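Local atomic coordinates of periplasmic cell division protein (SufI) (Aquifex aeolicus, PDB entry 6SYY), a protein that binds four copper ions and probably acts as a multicopper oxidase, oxidising its substrates at the expense of dioxygen. Residues 270-275 with 307-312; 72-75 with 79-82. One frame throughout, in Å; residues are numbered along the deposited sequence.

Interaction 1: 270-275 with 307-312; sequences QRMRFW and FRDASV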
ATOM      1  N   GLN A 270       1.317  -0.204  29.679  1.00 51.15           N
ATOM      2  CA  GLN A 270       1.737  -1.338  28.875  1.00 55.35           C
ATOM      3  C   GLN A 270       1.362  -1.169  27.403  1.00 53.36           C
ATOM      4  O   GLN A 270       0.517  -0.347  27.028  1.00 38.78           O
ATOM      5  CB  GLN A 270       1.129  -2.626  29.434  1.00 67.51           C
ATOM      6  CG  GLN A 270       1.623  -2.973  30.836  1.00 96.88           C
ATOM      7  CD  GLN A 270       0.801  -4.064  31.497  1.00112.08           C
ATOM      8  OE1 GLN A 270      -0.185  -4.542  30.934  1.00116.03           O
ATOM      9  NE2 GLN A 270       1.200  -4.461  32.704  1.00 85.00           N
ATOM     10  N   ARG A 271       2.036  -1.955  26.562  1.00 58.58           N
ATOM     11  CA  ARG A 271       1.667  -2.124  25.163  1.00 35.26           C
ATOM     12  C   ARG A 271       0.668  -3.267  25.054  1.00 53.83           C
ATOM     13  O   ARG A 271       0.918  -4.366  25.558  1.00 61.99           O
ATOM     14  CB  ARG A 271       2.892  -2.436  24.300  1.00 39.32           C
ATOM     15  CG  ARG A 271       3.961  -1.360  24.236  1.00 30.52           C
ATOM     16  CD  ARG A 271       5.026  -1.772  23.233  1.00 37.62           C
ATOM     17  NE  ARG A 271       5.984  -0.710  22.946  1.00 60.03           N
ATOM     18  CZ  ARG A 271       6.801  -0.716  21.896  1.00 52.81           C
ATOM     19  NH1 ARG A 271       6.764  -1.727  21.038  1.00 43.45           N
ATOM     20  NH2 ARG A 271       7.649   0.285  21.698  1.00 42.77           N
ATOM     21  N   MET A 272      -0.456  -3.010  24.396  1.00 30.66           N
ATOM     22  CA  MET A 272      -1.451  -4.053  24.201  1.00 50.87           C
ATOM     23  C   MET A 272      -1.009  -5.011  23.100  1.00 44.32           C
ATOM     24  O   MET A 272      -0.347  -4.622  22.134  1.00 35.91           O
ATOM     25  CB  MET A 272      -2.810  -3.443  23.855  1.00 24.10           C
ATOM     26  CG  MET A 272      -3.925  -4.463  23.700  1.00 64.70           C
ATOM     27  SD  MET A 272      -5.517  -3.681  23.434  1.00 44.80           S
ATOM     28  CE  MET A 272      -5.614  -2.701  24.914  1.00 49.35           C
ATOM     29  N   ARG A 273      -1.372  -6.279  23.259  1.00 25.85           N
ATOM     30  CA  ARG A 273      -1.115  -7.259  22.217  1.00 32.75           C
ATOM     31  C   ARG A 273      -2.122  -7.126  21.078  1.00 29.61           C
ATOM     32  O   ARG A 273      -3.249  -6.652  21.258  1.00 28.69           O
ATOM     33  CB  ARG A 273      -1.162  -8.679  22.784  1.00 28.54           C
ATOM     34  CG  ARG A 273      -2.471  -9.078  23.471  1.00 34.35           C
ATOM     35  CD  ARG A 273      -2.651 -10.587  23.357  1.00 55.64           C
ATOM     36  NE  ARG A 273      -3.535 -11.205  24.344  1.00 35.34           N
ATOM     37  CZ  ARG A 273      -4.850 -11.027  24.399  1.00 26.83           C
ATOM     38  NH1 ARG A 273      -5.452 -10.210  23.551  1.00100.72           N
ATOM     39  NH2 ARG A 273      -5.568 -11.658  25.312  1.00 33.71           N
ATOM     40  N   PHE A 274      -1.694  -7.548  19.894  1.00 26.09           N
ATOM     41  CA  PHE A 274      -2.565  -7.677  18.733  1.00 27.87           C
ATOM     42  C   PHE A 274      -1.898  -8.651  17.770  1.00 34.21           C
ATOM     43  O   PHE A 274      -0.780  -9.119  18.010  1.00 36.30           O
ATOM     44  CB  PHE A 274      -2.863  -6.316  18.087  1.00 20.37           C
ATOM     45  CG  PHE A 274      -1.645  -5.562  17.648  1.00 21.54           C
ATOM     46  CD1 PHE A 274      -1.286  -5.523  16.309  1.00 27.05           C
ATOM     47  CD2 PHE A 274      -0.867  -4.871  18.566  1.00 37.00           C
ATOM     48  CE1 PHE A 274      -0.169  -4.822  15.891  1.00 30.25           C
ATOM     49  CE2 PHE A 274       0.254  -4.166  18.156  1.00 26.66           C
ATOM     50  CZ  PHE A 274       0.603  -4.143  16.814  1.00 46.62           C
ATOM     51  N   TRP A 275      -2.594  -8.967  16.679  1.00 23.62           N
ATOM     52  CA  TRP A 275      -2.168 -10.030  15.778  1.00 24.62           C
ATOM     53  C   TRP A 275      -2.100  -9.538  14.342  1.00 32.88           C
ATOM     54  O   TRP A 275      -3.072  -8.982  13.827  1.00 24.13           O
ATOM     55  CB  TRP A 275      -3.116 -11.223  15.854  1.00 31.20           C
ATOM     56  CG  TRP A 275      -3.122 -11.895  17.177  1.00 39.18           C
ATOM     57  CD1 TRP A 275      -2.429 -13.013  17.530  1.00 27.73           C
ATOM     58  CD2 TRP A 275      -3.861 -11.495  18.334  1.00 33.20           C
ATOM     59  NE1 TRP A 275      -2.691 -13.338  18.839  1.00 25.11           N
ATOM     60  CE2 TRP A 275      -3.567 -12.420  19.356  1.00 29.26           C
ATOM     61  CE3 TRP A 275      -4.739 -10.441  18.609  1.00 30.37           C
ATOM     62  CZ2 TRP A 275      -4.122 -12.328  20.627  1.00 27.45           C
ATOM     63  CZ3 TRP A 275      -5.290 -10.351  19.869  1.00 25.67           C
ATOM     64  CH2 TRP A 275      -4.982 -11.293  20.861  1.00 22.97           C
ATOM     65  N   PHE A 307     -10.257  -5.796  21.770  1.00 24.17           N
ATOM     66  CA  PHE A 307     -10.499  -4.785  22.788  1.00 24.89           C
ATOM     67  C   PHE A 307     -11.169  -5.348  24.038  1.00 39.70           C
ATOM     68  O   PHE A 307     -11.374  -4.596  24.997  1.00 34.27           O
ATOM     69  CB  PHE A 307     -11.327  -3.637  22.202  1.00 23.41           C
ATOM     70  CG  PHE A 307     -10.546  -2.746  21.280  1.00 31.98           C
ATOM     71  CD1 PHE A 307      -9.609  -1.857  21.784  1.00 26.44           C
ATOM     72  CD2 PHE A 307     -10.742  -2.798  19.906  1.00 31.62           C
ATOM     73  CE1 PHE A 307      -8.878  -1.034  20.932  1.00 30.75           C
ATOM     74  CE2 PHE A 307     -10.013  -1.979  19.049  1.00 28.07           C
ATOM     75  CZ  PHE A 307      -9.080  -1.098  19.563  1.00 25.77           C
ATOM     76  N   ARG A 308     -11.501  -6.642  24.067  1.00 31.82           N
ATOM     77  CA  ARG A 308     -11.890  -7.267  25.327  1.00 40.15           C
ATOM     78  C   ARG A 308     -10.738  -7.300  26.323  1.00 26.70           C
ATOM     79  O   ARG A 308     -10.978  -7.475  27.522  1.00 30.87           O
ATOM     80  CB  ARG A 308     -12.412  -8.683  25.086  1.00 26.18           C
ATOM     81  CG  ARG A 308     -13.687  -8.735  24.271  1.00 39.06           C
ATOM     82  CD  ARG A 308     -14.093 -10.160  23.934  1.00 31.48           C
ATOM     83  NE  ARG A 308     -13.128 -10.815  23.054  1.00 26.01           N
ATOM     84  CZ  ARG A 308     -13.271 -12.046  22.573  1.00 43.60           C
ATOM     85  NH1 ARG A 308     -14.347 -12.760  22.882  1.00 33.88           N
ATOM     86  NH2 ARG A 308     -12.342 -12.565  21.781  1.00 31.78           N
ATOM     87  N   ASP A 309      -9.493  -7.141  25.853  1.00 25.29           N
ATOM     88  CA  ASP A 309      -8.366  -6.953  26.763  1.00 42.82           C
ATOM     89  C   ASP A 309      -8.551  -5.722  27.631  1.00 26.10           C
ATOM     90  O   ASP A 309      -8.032  -5.667  28.751  1.00 33.24           O
ATOM     91  CB  ASP A 309      -7.057  -6.811  25.984  1.00 32.63           C
ATOM     92  CG  ASP A 309      -6.653  -8.076  25.275  1.00 33.59           C
ATOM     93  OD1 ASP A 309      -7.360  -9.095  25.413  1.00 30.32           O
ATOM     94  OD2 ASP A 309      -5.616  -8.054  24.579  1.00 46.35           O
ATOM     95  N   ALA A 310      -9.261  -4.725  27.124  1.00 34.10           N
ATOM     96  CA  ALA A 310      -9.436  -3.446  27.790  1.00 26.13           C
ATOM     97  C   ALA A 310     -10.731  -3.429  28.595  1.00 30.75           C
ATOM     98  O   ALA A 310     -11.635  -4.243  28.391  1.00 40.29           O
ATOM     99  CB  ALA A 310      -9.438  -2.310  26.759  1.00 25.35           C
ATOM    100  N   SER A 311     -10.808  -2.484  29.521  1.00 27.83           N
ATOM    101  CA  SER A 311     -12.009  -2.258  30.304  1.00 28.87           C
ATOM    102  C   SER A 311     -12.804  -1.113  29.698  1.00 34.27           C
ATOM    103  O   SER A 311     -12.255  -0.248  29.011  1.00 28.05           O
ATOM    104  CB  SER A 311     -11.662  -1.937  31.758  1.00 30.01           C
ATOM    105  OG  SER A 311     -10.807  -2.926  32.299  1.00 32.51           O
ATOM    106  N   VAL A 312     -14.113  -1.120  29.949  1.00 38.59           N
ATOM    107  CA  VAL A 312     -14.926   0.021  29.559  1.00 41.65           C
ATOM    108  C   VAL A 312     -14.339   1.274  30.193  1.00 35.98           C
ATOM    109  O   VAL A 312     -13.911   1.262  31.355  1.00 39.24           O
ATOM    110  CB  VAL A 312     -16.391  -0.198  29.966  1.00 42.85           C
ATOM    111  CG1 VAL A 312     -17.238   1.016  29.603  1.00 31.28           C
ATOM    112  CG2 VAL A 312     -16.934  -1.452  29.300  1.00 30.55           C
TER
HETATM  113  O   HOH W   1      -5.605  -7.072  21.626  1.00 29.69           O
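Met-272 and Asp-309 mark the nearest backbone approach, with their CA atoms 7.9 Å apart: 270-275 runs through a break in strand 270-279, while 307-309 forms a short 3-10 turn that leads into loop. At this separation the two backbones are not paired, so side chains and a water bridge the gap. The turn itself is held by Ala-310 N, which donates to Phe-307 O at 3.0 Å.

Two side chains reach across from 270-275. Met-272 points at the turn, with CG anti to its backbone N (chi1 -177°) and the chain extended as far as SD. The bend at chi3 then brings CE to 4.3 Å from Ala-310 CB, and CG passes 4.1 Å from Asp-309 OD2. Arg-273 starts out to one side of the partner, and its guanidinium swings back to Asp-309 in a salt bridge whose modelled atoms, NH1 and OD2, are implausibly close, so its details are doubtful. As built, the two planes stand 68° apart, with OD2 over one guanidinium face.

Water 1 lies between the segments, 3.1 Å from Asp-309 OD2 and also beside Arg-273 O. More acceptors lie within its reach than its two protons can serve at once, so which bonds are made is not settled. Around the contact, Asp-306 touches the Arg-273 side chain, and Arg-245 donates hydrogen bonds to the carbonyls of Arg-308 and Ala-310. Arg-267, on the adjacent strand 261-267, packs against both Met-272 and Ala-310.

The contact thus joins strand 270-279, interrupted near Met-272 and Arg-273 in the plastocyanin-like region, to the loop after strand 300-306. Buried methyl packing sits beside a partly exposed ion pair; if that pair is placed roughly as modelled, Arg-273 would probably favour the ionised form of Asp-309.

Interaction 2: 72-75 with 79-82; sequences LEVI and STDM
Ser-79 brings the chain back alongside Leu-72 at the end of a beta hairpin, in which strands 63-72 and 80-86 run antiparallel in the N-terminal multicopper oxidase region. Its CB points away from the partner segment, and its part in the contact is mainly that of backbone, lying next to Leu-72 O.

Thr-80 makes the first ladder pair. With Leu-72 it forms an antiparallel hydrogen-bonded pair, CA to CA 5.2 Å, and both side chains lie on the same face of the sheet. The evidence is reciprocal: Leu-72 N donates to Thr-80 O at 2.9 Å, and Thr-80 N to Leu-72 O at 2.8 Å. Both bonds are nearly straight at the hydrogen, 163° and 164°. Leu-72 O also receives a weak bond from Val-74 N, at 3.3 Å, as the chain turns off the strand.

The Thr-80 hydroxyl sits beside its own backbone N (chi1 -56°), which turns OG1 to the loop side of the pair. There it accepts a short bond from water 2 at 2.5 Å, while its own proton goes to Gly-214 O. Ile-75 N donates to the same water at 3.0 Å, so one solvent molecule links the departing loop to the first residue of the returning strand. Asp-81 points away from Leu-72, and its backbone N binds Gln-215 OE1, so 214-215 meets this strand through Thr-80 OG1 and Asp-81 N.

Met-82 turns back toward 72-75, and its backbone continues the ladder by bonding to Thr-70. The side chains of Thr-80 and Met-82 both touch Leu-216. The bent thioether places SD 3.9 Å from Leu-72 CD1 and 4.0 Å from Val-74 CG2, the two methyls subtending roughly a right angle at the sulfur.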
ATOM      1  N   LEU A  72     -12.227  19.604  -0.287  1.00 28.40           N
ATOM      2  CA  LEU A  72     -12.628  18.761   0.829  1.00 25.42           C
ATOM      3  C   LEU A  72     -12.456  19.511   2.141  1.00 33.53           C
ATOM      4  O   LEU A  72     -11.533  20.314   2.301  1.00 36.30           O
ATOM      5  CB  LEU A  72     -11.810  17.467   0.869  1.00 29.26           C
ATOM      6  CG  LEU A  72     -11.956  16.541  -0.336  1.00 51.05           C
ATOM      7  CD1 LEU A  72     -11.093  15.298  -0.159  1.00 34.99           C
ATOM      8  CD2 LEU A  72     -13.419  16.172  -0.547  1.00 32.52           C
ATOM      9  N   GLU A  73     -13.357  19.241   3.086  1.00 32.69           N
ATOM     10  CA  GLU A  73     -13.293  19.853   4.411  1.00 38.63           C
ATOM     11  C   GLU A  73     -12.585  18.887   5.356  1.00 26.47           C
ATOM     12  O   GLU A  73     -13.206  18.167   6.137  1.00 36.29           O
ATOM     13  CB  GLU A  73     -14.688  20.207   4.910  1.00 30.34           C
ATOM     14  CG  GLU A  73     -14.673  21.035   6.177  1.00 44.76           C
ATOM     15  CD  GLU A  73     -16.052  21.268   6.740  1.00 38.61           C
ATOM     16  OE1 GLU A  73     -16.964  20.470   6.438  1.00 58.64           O
ATOM     17  OE2 GLU A  73     -16.219  22.255   7.484  1.00 40.83           O
ATOM     18  N   VAL A  74     -11.254  18.877   5.273  1.00 28.23           N
ATOM     19  CA  VAL A  74     -10.446  18.022   6.141  1.00 39.59           C
ATOM     20  C   VAL A  74     -10.377  18.607   7.545  1.00 25.81           C
ATOM     21  O   VAL A  74     -10.650  17.922   8.538  1.00 31.88           O
ATOM     22  CB  VAL A  74      -9.040  17.834   5.539  1.00 37.53           C
ATOM     23  CG1 VAL A  74      -8.210  16.878   6.385  1.00 23.41           C
ATOM     24  CG2 VAL A  74      -9.143  17.343   4.101  1.00 28.63           C
ATOM     25  N   ILE A  75     -10.002  19.877   7.639  1.00 38.93           N
ATOM     26  CA  ILE A  75     -10.082  20.638   8.881  1.00 33.37           C
ATOM     27  C   ILE A  75     -11.429  21.356   8.888  1.00 54.38           C
ATOM     28  O   ILE A  75     -11.718  22.102   7.940  1.00 42.59           O
ATOM     29  CB  ILE A  75      -8.929  21.642   8.989  1.00 32.73           C
ATOM     30  CG1 ILE A  75      -7.582  20.921   8.914  1.00 26.97           C
ATOM     31  CG2 ILE A  75      -9.052  22.466  10.262  1.00 29.13           C
ATOM     32  CD1 ILE A  75      -6.445  21.820   8.487  1.00 33.27           C
ATOM     33  N   SER A  79     -11.666  24.825   3.451  1.00 41.62           N
ATOM     34  CA  SER A  79     -11.805  24.092   2.200  1.00 41.87           C
ATOM     35  C   SER A  79     -10.417  23.840   1.629  1.00 41.93           C
ATOM     36  O   SER A  79      -9.676  24.786   1.342  1.00 57.67           O
ATOM     37  CB  SER A  79     -12.670  24.859   1.202  1.00 34.79           C
ATOM     38  OG  SER A  79     -12.030  26.052   0.791  1.00102.90           O
ATOM     39  N   THR A  80     -10.067  22.568   1.475  1.00 31.50           N
ATOM     40  CA  THR A  80      -8.757  22.166   0.985  1.00 28.84           C
ATOM     41  C   THR A  80      -8.896  21.699  -0.453  1.00 35.14           C
ATOM     42  O   THR A  80      -9.659  20.770  -0.735  1.00 25.57           O
ATOM     43  CB  THR A  80      -8.165  21.057   1.852  1.00 24.76           C
ATOM     44  OG1 THR A  80      -8.112  21.496   3.214  1.00 25.36           O
ATOM     45  CG2 THR A  80      -6.761  20.705   1.371  1.00 25.15           C
ATOM     46  N   ASP A  81      -8.166  22.347  -1.357  1.00 26.24           N
ATOM     47  CA  ASP A  81      -8.154  21.931  -2.749  1.00 32.28           C
ATOM     48  C   ASP A  81      -7.439  20.592  -2.858  1.00 24.07           C
ATOM     49  O   ASP A  81      -6.264  20.481  -2.494  1.00 31.38           O
ATOM     50  CB  ASP A  81      -7.466  22.984  -3.618  1.00 42.76           C
ATOM     51  CG  ASP A  81      -8.278  24.265  -3.741  1.00 43.63           C
ATOM     52  OD1 ASP A  81      -9.364  24.349  -3.133  1.00 59.45           O
ATOM     53  OD2 ASP A  81      -7.827  25.190  -4.451  1.00 69.35           O
ATOM     54  N   MET A  82      -8.147  19.574  -3.344  1.00 27.51           N
ATOM     55  CA  MET A  82      -7.590  18.233  -3.414  1.00 22.15           C
ATOM     56  C   MET A  82      -8.096  17.517  -4.660  1.00 31.68           C
ATOM     57  O   MET A  82      -9.098  17.904  -5.271  1.00 31.71           O
ATOM     58  CB  MET A  82      -7.940  17.410  -2.170  1.00 23.01           C
ATOM     59  CG  MET A  82      -7.247  17.870  -0.904  1.00 28.95           C
ATOM     60  SD  MET A  82      -7.577  16.762   0.469  1.00 38.83           S
ATOM     61  CE  MET A  82      -6.760  15.277  -0.104  1.00 43.55           C
TER
HETATM   62  O   HOH W   2      -9.842  21.384   5.077  1.00 33.15           O

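In the fold
From the N terminus, interaction 2 comes first: 72-75 meets 79-82 with three residues between them, closing a tight local loop that joins strands 63-72 and 80-86. Interaction 1 follows much later, bringing 307-312 back to 270-275 across 31 intervening residues, 21 of them in strands, among them 282-290 and 300-306. The two loops are in series, neither nesting nor crossing, and lie in different cupredoxin-like regions of the multicopper oxidase. The centres of interactions 1 and 2 are about 34 Å apart. Interaction 2 closes a hairpin, whereas interaction 1 fastens the loop between strands 300-306 and 315-321 to strand 270-279; both lie away from the copper sites.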